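Local coordinates for periplasmic divalent cation tolerance protein (Synechococcus elongatus, PDB 6GDX), which is a trimeric PII-like CutA protein of unsettled role, possibly small-molecule carrying or signalling rather than the heavy-metal tolerance its name implies, at residues A60-T65 and M85-T90; L37-T42 and E80-M85. All coordinates share one frame; numbering follows the deposited sequence. Where two conformers were deposited one is given.

Contact 1. Residues A60-T65 and M85-T90; sequences ACVSIT and MSFKTT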
ATOM      1  N   ALA B  60     -13.916  -6.205  -6.948  1.00 10.06           N
ATOM      2  CA  ALA B  60     -13.457  -7.011  -8.067  1.00 10.52           C
ATOM      3  C   ALA B  60     -12.348  -7.961  -7.725  1.00  9.70           C
ATOM      4  O   ALA B  60     -12.191  -9.045  -8.311  1.00 10.91           O
ATOM      5  CB  ALA B  60     -13.006  -6.104  -9.198  1.00 11.56           C
ATOM      6  N   CYS B  61     -11.501  -7.520  -6.796  1.00  9.55           N
ATOM      7  CA  CYS B  61     -10.330  -8.263  -6.325  0.60  9.40           C
ATOM      8  C   CYS B  61     -10.136  -7.878  -4.867  1.00  9.00           C
ATOM      9  O   CYS B  61     -10.357  -6.711  -4.513  1.00  9.45           O
ATOM     10  CB  CYS B  61      -9.062  -7.918  -7.116  0.60  9.32           C
ATOM     11  SG  CYS B  61      -7.575  -8.710  -6.475  0.60 11.69           S
ATOM     12  N   VAL B  62      -9.658  -8.816  -4.065  1.00  8.66           N
ATOM     13  CA  VAL B  62      -9.235  -8.532  -2.721  1.00  9.00           C
ATOM     14  C   VAL B  62      -7.900  -9.197  -2.509  1.00  9.49           C
ATOM     15  O   VAL B  62      -7.779 -10.408  -2.785  1.00 11.21           O
ATOM     16  CB  VAL B  62     -10.235  -9.042  -1.676  1.00 10.06           C
ATOM     17  CG1 VAL B  62      -9.829  -8.623  -0.267  1.00 10.67           C
ATOM     18  CG2 VAL B  62     -11.639  -8.583  -1.995  1.00 10.73           C
ATOM     19  N   SER B  63      -6.896  -8.451  -2.051  1.00  8.88           N
ATOM     20  CA  SER B  63      -5.615  -9.052  -1.715  1.00  9.59           C
ATOM     21  C   SER B  63      -5.474  -9.145  -0.212  1.00  8.31           C
ATOM     22  O   SER B  63      -5.997  -8.290   0.559  1.00  9.42           O
ATOM     23  CB  SER B  63      -4.469  -8.239  -2.306  1.00 12.34           C
ATOM     24  OG  SER B  63      -4.316  -6.993  -1.664  1.00 15.80           O
ATOM     25  N   ILE B  64      -4.681 -10.111   0.226  1.00  8.11           N
ATOM     26  CA  ILE B  64      -4.451 -10.401   1.621  1.00  8.71           C
ATOM     27  C   ILE B  64      -2.961 -10.581   1.835  1.00  8.55           C
ATOM     28  O   ILE B  64      -2.314 -11.342   1.106  1.00  8.56           O
ATOM     29  CB  ILE B  64      -5.154 -11.712   1.994  1.00 11.36           C
ATOM     30  CG1 ILE B  64      -6.657 -11.691   1.686  1.00 12.71           C
ATOM     31  CG2 ILE B  64      -4.847 -12.134   3.414  1.00 13.11           C
ATOM     32  CD1 ILE B  64      -7.306 -13.081   1.686  1.00 14.09           C
ATOM     33  N   THR B  65      -2.423  -9.923   2.864  1.00  9.69           N
ATOM     34  CA  THR B  65      -0.987  -9.880   3.180  1.00 12.07           C
ATOM     35  C   THR B  65      -0.834 -10.140   4.708  1.00 10.46           C
ATOM     36  O   THR B  65      -1.420  -9.359   5.428  1.00  9.77           O
ATOM     37  CB  THR B  65      -0.449  -8.391   2.850  1.00 14.25           C
ATOM     38  OG1 THR B  65      -0.774  -8.043   1.481  1.00 15.12           O
ATOM     39  CG2 THR B  65       0.998  -8.300   3.034  1.00 16.39           C
ATOM     40  N   MET B  85      -5.885  -6.427   4.348  1.00  8.38           N
ATOM     41  CA  MET B  85      -6.735  -6.635   3.194  1.00  8.79           C
ATOM     42  C   MET B  85      -6.856  -5.368   2.377  1.00  8.46           C
ATOM     43  O   MET B  85      -6.922  -4.265   2.946  1.00 10.18           O
ATOM     44  CB  MET B  85      -8.112  -7.096   3.651  1.00  9.50           C
ATOM     45  CG  MET B  85      -8.058  -8.310   4.543  1.00 10.72           C
ATOM     46  SD  MET B  85      -9.703  -8.953   4.993  1.00 11.13           S
ATOM     47  CE  MET B  85     -10.210  -9.585   3.405  1.00 10.48           C
ATOM     48  N   SER B  86      -6.846  -5.517   1.067  1.00  7.74           N
ATOM     49  CA  SER B  86      -7.033  -4.418   0.134  1.00  8.39           C
ATOM     50  C   SER B  86      -8.116  -4.809  -0.849  1.00  8.22           C
ATOM     51  O   SER B  86      -7.930  -5.733  -1.656  1.00  9.08           O
ATOM     52  CB  SER B  86      -5.732  -4.122  -0.588  1.00  9.89           C
ATOM     53  OG  SER B  86      -5.926  -3.203  -1.623  1.00 13.13           O
ATOM     54  N   PHE B  87      -9.233  -4.130  -0.767  1.00  7.80           N
ATOM     55  CA  PHE B  87     -10.406  -4.375  -1.600  1.00  8.45           C
ATOM     56  C   PHE B  87     -10.381  -3.381  -2.756  1.00  8.56           C
ATOM     57  O   PHE B  87     -10.397  -2.154  -2.553  1.00  9.61           O
ATOM     58  CB  PHE B  87     -11.709  -4.153  -0.821  1.00  9.31           C
ATOM     59  CG  PHE B  87     -11.968  -5.135   0.299  1.00  9.40           C
ATOM     60  CD1 PHE B  87     -11.267  -5.078   1.500  1.00  9.86           C
ATOM     61  CD2 PHE B  87     -12.947  -6.097   0.172  1.00 10.35           C
ATOM     62  CE1 PHE B  87     -11.515  -5.982   2.509  1.00 10.16           C
ATOM     63  CE2 PHE B  87     -13.212  -6.998   1.194  1.00 11.54           C
ATOM     64  CZ  PHE B  87     -12.520  -6.922   2.378  1.00 10.71           C
ATOM     65  N   LYS B  88     -10.370  -3.898  -3.979  1.00  8.36           N
ATOM     66  CA  LYS B  88     -10.403  -3.071  -5.195  1.00  9.06           C
ATOM     67  C   LYS B  88     -11.843  -2.934  -5.630  1.00  8.87           C
ATOM     68  O   LYS B  88     -12.516  -3.950  -5.952  1.00 10.27           O
ATOM     69  CB  LYS B  88      -9.639  -3.740  -6.330  1.00 10.74           C
ATOM     70  CG  LYS B  88      -8.167  -3.640  -6.291  1.00 13.61           C
ATOM     71  CD  LYS B  88      -7.581  -4.281  -5.080  1.00 14.61           C
ATOM     72  CE  LYS B  88      -6.109  -4.521  -5.281  1.00 16.74           C
ATOM     73  NZ  LYS B  88      -5.493  -4.973  -4.016  1.00 17.80           N
ATOM     74  N   THR B  89     -12.337  -1.708  -5.670  1.00  9.03           N
ATOM     75  CA  THR B  89     -13.740  -1.455  -6.000  1.00 10.08           C
ATOM     76  C   THR B  89     -13.879  -0.133  -6.701  1.00  9.94           C
ATOM     77  O   THR B  89     -12.901   0.523  -7.050  1.00 10.38           O
ATOM     78  CB  THR B  89     -14.578  -1.583  -4.706  1.00 11.61           C
ATOM     79  OG1 THR B  89     -15.949  -1.699  -5.032  1.00 13.26           O
ATOM     80  CG2 THR B  89     -14.356  -0.451  -3.712  1.00 12.16           C
ATOM     81  N   THR B  90     -15.120   0.253  -6.934  1.00 10.82           N
ATOM     82  CA  THR B  90     -15.417   1.542  -7.543  1.00 11.02           C
ATOM     83  C   THR B  90     -16.030   2.453  -6.511  1.00 11.02           C
ATOM     84  O   THR B  90     -16.554   2.034  -5.488  1.00 11.95           O
ATOM     85  CB  THR B  90     -16.435   1.383  -8.668  1.00 12.53           C
ATOM     86  OG1 THR B  90     -17.634   0.825  -8.121  1.00 13.47           O
ATOM     87  CG2 THR B  90     -15.927   0.509  -9.815  1.00 14.69           C
TER

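Contact 2. Residues L37-T42 and E80-M85; sequences LTTVST and ETEQQM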
ATOM      1  N   LEU B  37      -8.812  -0.375   2.581  1.00  8.24           N
ATOM      2  CA  LEU B  37      -7.859  -1.117   3.410  1.00  8.55           C
ATOM      3  C   LEU B  37      -8.451  -1.390   4.761  1.00  8.18           C
ATOM      4  O   LEU B  37      -8.972  -0.471   5.426  1.00  9.57           O
ATOM      5  CB  LEU B  37      -6.585  -0.282   3.580  1.00  9.58           C
ATOM      6  CG  LEU B  37      -5.943   0.245   2.300  1.00 12.32           C
ATOM      7  CD1 LEU B  37      -4.735   1.107   2.654  1.00 13.75           C
ATOM      8  CD2 LEU B  37      -5.634  -0.832   1.298  1.00 14.95           C
ATOM      9  N   THR B  38      -8.399  -2.647   5.177  1.00  8.23           N
ATOM     10  CA  THR B  38      -8.799  -3.038   6.522  1.00  8.28           C
ATOM     11  C   THR B  38      -7.911  -4.205   6.969  1.00  8.31           C
ATOM     12  O   THR B  38      -7.126  -4.729   6.174  1.00  9.76           O
ATOM     13  CB  THR B  38     -10.288  -3.391   6.596  1.00  9.74           C
ATOM     14  OG1 THR B  38     -10.677  -3.554   7.965  1.00 10.03           O
ATOM     15  CG2 THR B  38     -10.628  -4.620   5.823  1.00 11.42           C
ATOM     16  N   THR B  39      -8.020  -4.595   8.233  1.00  8.82           N
ATOM     17  CA  THR B  39      -7.298  -5.765   8.747  1.00  9.15           C
ATOM     18  C   THR B  39      -8.270  -6.672   9.458  1.00  9.10           C
ATOM     19  O   THR B  39      -9.297  -6.241   9.973  1.00 10.10           O
ATOM     20  CB  THR B  39      -6.158  -5.378   9.692  1.00 10.38           C
ATOM     21  OG1 THR B  39      -6.700  -4.817  10.872  1.00 13.43           O
ATOM     22  CG2 THR B  39      -5.191  -4.416   9.055  1.00 10.84           C
ATOM     23  N   VAL B  40      -7.912  -7.963   9.486  1.00  9.12           N
ATOM     24  CA  VAL B  40      -8.566  -8.950  10.336  1.00  9.43           C
ATOM     25  C   VAL B  40      -7.467  -9.731  11.055  1.00  9.74           C
ATOM     26  O   VAL B  40      -6.276  -9.520  10.811  1.00 10.80           O
ATOM     27  CB  VAL B  40      -9.475  -9.895   9.525  1.00 10.53           C
ATOM     28  CG1 VAL B  40     -10.571  -9.129   8.838  1.00 11.38           C
ATOM     29  CG2 VAL B  40      -8.678 -10.705   8.511  1.00 10.82           C
ATOM     30  N   SER B  41      -7.849 -10.621  11.968  1.00 10.40           N
ATOM     31  CA  SER B  41      -6.843 -11.301  12.766  1.00 11.54           C
ATOM     32  C   SER B  41      -6.185 -12.484  12.060  1.00 11.69           C
ATOM     33  O   SER B  41      -4.964 -12.605  12.121  1.00 13.90           O
ATOM     34  CB  SER B  41      -7.436 -11.769  14.093  1.00 13.20           C
ATOM     35  OG  SER B  41      -6.478 -12.457  14.862  1.00 17.49           O
ATOM     36  N   THR B  42      -6.970 -13.347  11.408  1.00 11.22           N
ATOM     37  CA  THR B  42      -6.446 -14.622  10.905  1.00 11.50           C
ATOM     38  C   THR B  42      -6.578 -14.755   9.402  1.00 10.78           C
ATOM     39  O   THR B  42      -7.420 -14.105   8.752  1.00 10.73           O
ATOM     40  CB  THR B  42      -7.141 -15.837  11.548  1.00 12.60           C
ATOM     41  OG1 THR B  42      -8.467 -15.880  11.048  1.00 13.53           O
ATOM     42  CG2 THR B  42      -7.138 -15.750  13.082  1.00 12.88           C
ATOM     43  N   GLU B  80       0.340  -7.418  17.396  1.00 11.52           N
ATOM     44  CA  GLU B  80      -0.421  -8.633  17.079  1.00 12.43           C
ATOM     45  C   GLU B  80      -0.253  -8.948  15.622  1.00 10.73           C
ATOM     46  O   GLU B  80      -0.111  -8.049  14.773  1.00 11.35           O
ATOM     47  CB  GLU B  80      -1.906  -8.429  17.367  1.00 15.86           C
ATOM     48  CG  GLU B  80      -2.236  -8.103  18.830  1.00 20.03           C
ATOM     49  CD  GLU B  80      -1.839  -9.164  19.851  1.00 26.62           C
ATOM     50  OE1 GLU B  80      -1.627 -10.355  19.520  1.00 27.91           O
ATOM     51  OE2 GLU B  80      -1.739  -8.786  21.042  1.00 32.42           O
ATOM     52  N   THR B  81      -0.349 -10.227  15.295  1.00 10.41           N
ATOM     53  CA  THR B  81      -0.415 -10.623  13.891  1.00 10.08           C
ATOM     54  C   THR B  81      -1.787 -10.351  13.355  1.00 10.31           C
ATOM     55  O   THR B  81      -2.805 -10.566  14.022  1.00 11.94           O
ATOM     56  CB  THR B  81      -0.071 -12.100  13.725  1.00 12.67           C
ATOM     57  OG1 THR B  81      -0.936 -12.876  14.541  1.00 15.17           O
ATOM     58  CG2 THR B  81       1.363 -12.335  14.079  1.00 14.47           C
ATOM     59  N   GLU B  82      -1.822  -9.850  12.135  1.00  9.67           N
ATOM     60  CA  GLU B  82      -3.069  -9.549  11.435  1.00  9.55           C
ATOM     61  C   GLU B  82      -2.874  -9.859   9.967  1.00  9.21           C
ATOM     62  O   GLU B  82      -1.780 -10.185   9.497  1.00  9.94           O
ATOM     63  CB  GLU B  82      -3.503  -8.102  11.650  1.00 10.55           C
ATOM     64  CG  GLU B  82      -3.943  -7.764  13.055  1.00 12.12           C
ATOM     65  CD  GLU B  82      -4.665  -6.433  13.161  1.00 13.92           C
ATOM     66  OE1 GLU B  82      -4.232  -5.498  12.495  1.00 15.75           O
ATOM     67  OE2 GLU B  82      -5.668  -6.340  13.936  1.00 17.43           O
ATOM     68  N   GLN B  83      -3.981  -9.771   9.235  1.00  9.34           N
ATOM     69  CA  GLN B  83      -3.955  -9.865   7.782  1.00  9.11           C
ATOM     70  C   GLN B  83      -4.399  -8.518   7.262  1.00  9.01           C
ATOM     71  O   GLN B  83      -5.519  -8.069   7.567  1.00  9.95           O
ATOM     72  CB  GLN B  83      -4.923 -10.926   7.287  1.00 10.01           C
ATOM     73  CG  GLN B  83      -4.601 -12.319   7.839  1.00 11.80           C
ATOM     74  CD  GLN B  83      -3.390 -12.954   7.194  1.00 14.11           C
ATOM     75  OE1 GLN B  83      -3.201 -12.867   5.988  1.00 17.96           O
ATOM     76  NE2 GLN B  83      -2.579 -13.616   7.983  1.00 15.29           N
ATOM     77  N   GLN B  84      -3.564  -7.866   6.466  1.00  8.55           N
ATOM     78  CA  GLN B  84      -3.952  -6.660   5.764  1.00  8.54           C
ATOM     79  C   GLN B  84      -4.747  -7.054   4.530  1.00  8.62           C
ATOM     80  O   GLN B  84      -4.285  -7.860   3.713  1.00 10.11           O
ATOM     81  CB  GLN B  84      -2.710  -5.868   5.339  1.00  9.57           C
ATOM     82  CG  GLN B  84      -2.994  -4.571   4.599  1.00 10.70           C
ATOM     83  CD  GLN B  84      -3.553  -3.540   5.533  1.00 12.00           C
ATOM     84  OE1 GLN B  84      -2.876  -3.160   6.490  1.00 13.59           O
ATOM     85  NE2 GLN B  84      -4.789  -3.103   5.315  1.00 13.93           N
ATOM     86  N   MET B  85      -5.885  -6.427   4.348  1.00  8.38           N
ATOM     87  CA  MET B  85      -6.735  -6.635   3.194  1.00  8.79           C
ATOM     88  C   MET B  85      -6.856  -5.368   2.377  1.00  8.46           C
ATOM     89  O   MET B  85      -6.922  -4.265   2.946  1.00 10.18           O
ATOM     90  CB  MET B  85      -8.112  -7.096   3.651  1.00  9.50           C
ATOM     91  CG  MET B  85      -8.058  -8.310   4.543  1.00 10.72           C
ATOM     92  SD  MET B  85      -9.703  -8.953   4.993  1.00 11.13           S
ATOM     93  CE  MET B  85     -10.210  -9.585   3.405  1.00 10.48           C
TER
HETATM   94  O   HOH W   1      -2.680 -13.369  10.821  1.00 20.73           O
HETATM   95  O   HOH W   2      -3.552 -13.105  14.328  1.00 28.86           O
HETATM   96  O   HOH W   3      -4.465 -10.704  15.770  1.00 67.28           O

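Contact 1. Residues A60-T65 and M85-T90
Val62 faces Phe87, and Ser63 faces Ser86, in an antiparallel strand pairing close to the centre of the chain, where the two arms of the hairpin 61-73/76-90 meet near its open end. The short segments run antiparallel, at 167°. Ser63 and Ser86 form a hydrogen-bonded pair, Ser63 N to Ser86 O and Ser86 N to Ser63 O, both 2.9 Å. Farther along, Lys88 N gives a nearly straight bond to Cys61 O (2.9 Å), and just before the strand begins Ala60 N bonds Lys88 O at 2.8 Å.

The two faces illustrate how one pairing serves different environments. On the apolar face, Val62 and Phe87 point the same way, side by side. With Val62 CG1 anti to the backbone N (chi1 -175°), that methyl sits over the centre of the Phe87 ring, 3.9 Å from the centroid, a CH-pi contact, while Val62 CG2 leans on CD2 of the ring at 3.5 Å. Met85, bent at its last torsion, swings CE back to within 3.8 Å of Val62 CG1. Helix 43-55 packs on this face, with Ala50 and Val54 against Val62.

The other face is more polar. A bend at chi2 (62°) folds Lys88 along its own strand past Cys61 O, so that NZ donates to Ser86 OG at 3.0 Å. Ser63 OG also lies near this ammonium group and touches CB of Ser86. Residues 61-64 also pair antiparallel with a strand of a neighbouring subunit, so the sheet runs on across the interface, and the side chain of Cys61 lies near a bound Bis-Tris molecule. The arrangement is the beta hairpin of the ferredoxin-like fold, here extended across a trimer interface in a member of the PII superfamily.

Contact 2. Residues L37-T42 and E80-M85
Thr39 turns OG1 into the space between its backbone N and carbonyl carbon (chi1 67°), while Glu82, extended beyond CG (chi2 -167°), carries its carboxylate across to it. Thr39 OG1 and Glu82 OE1 come within 3.0 Å, although which acceptor takes the hydroxyl proton is unsettled. Ser69 OG also bonds Glu82 OE1, and Tyr107 OH bonds OE2. OE2 also makes a weak hydrogen bond to Bis-Tris, probably from the crystallisation liquor, although it may mark a pocket. Gln84, bent at chi2, curls its amide toward the facing strand; NE2 reaches Met85 O only weakly, its stronger partner being Glu111.

The backbones pair antiparallel. Met85 N bonds Thr38 O at 2.8 Å, and Gln83 N bonds Val40 O at the same length; both pairs are reciprocated. Val40 CG1 meets Met85 SD at 3.9 Å, its CG2 lying against CB of Gln83. Where the ladder ends, water takes over: one molecule links Ser41 O to Gln83 NE2, and another donates to both Ser41 O and Thr81 O while accepting from Thr81 OG1.

Val40, Gln83 and Met85 lie under helix 43-55, which Thr42 N-caps by bonding Glu45 N, while strand 61-73 borders 76-90 on its other edge.

How the contacts relate
Contact 1 and contact 2, their centres about 13 Å apart, use consecutive segments of strand 76-90, which pairs with 61-73 on one edge and 33-40 on the other; Met85 belongs to both. Along the chain the segments alternate: 37-42, 60-65, 80-85, 85-90. Helix 43-55 carries the chain from the first strand to the second, and the third then inserts between them, the split beta-alpha-beta arrangement of ferredoxin-like folds. A probable hydrogen bond from Gln84 N to Thr65 O (2.8 Å) continues the ladder between contacts. Contact 1 leads to the subunit interface, whereas contact 2 touches no other chain of the trimer.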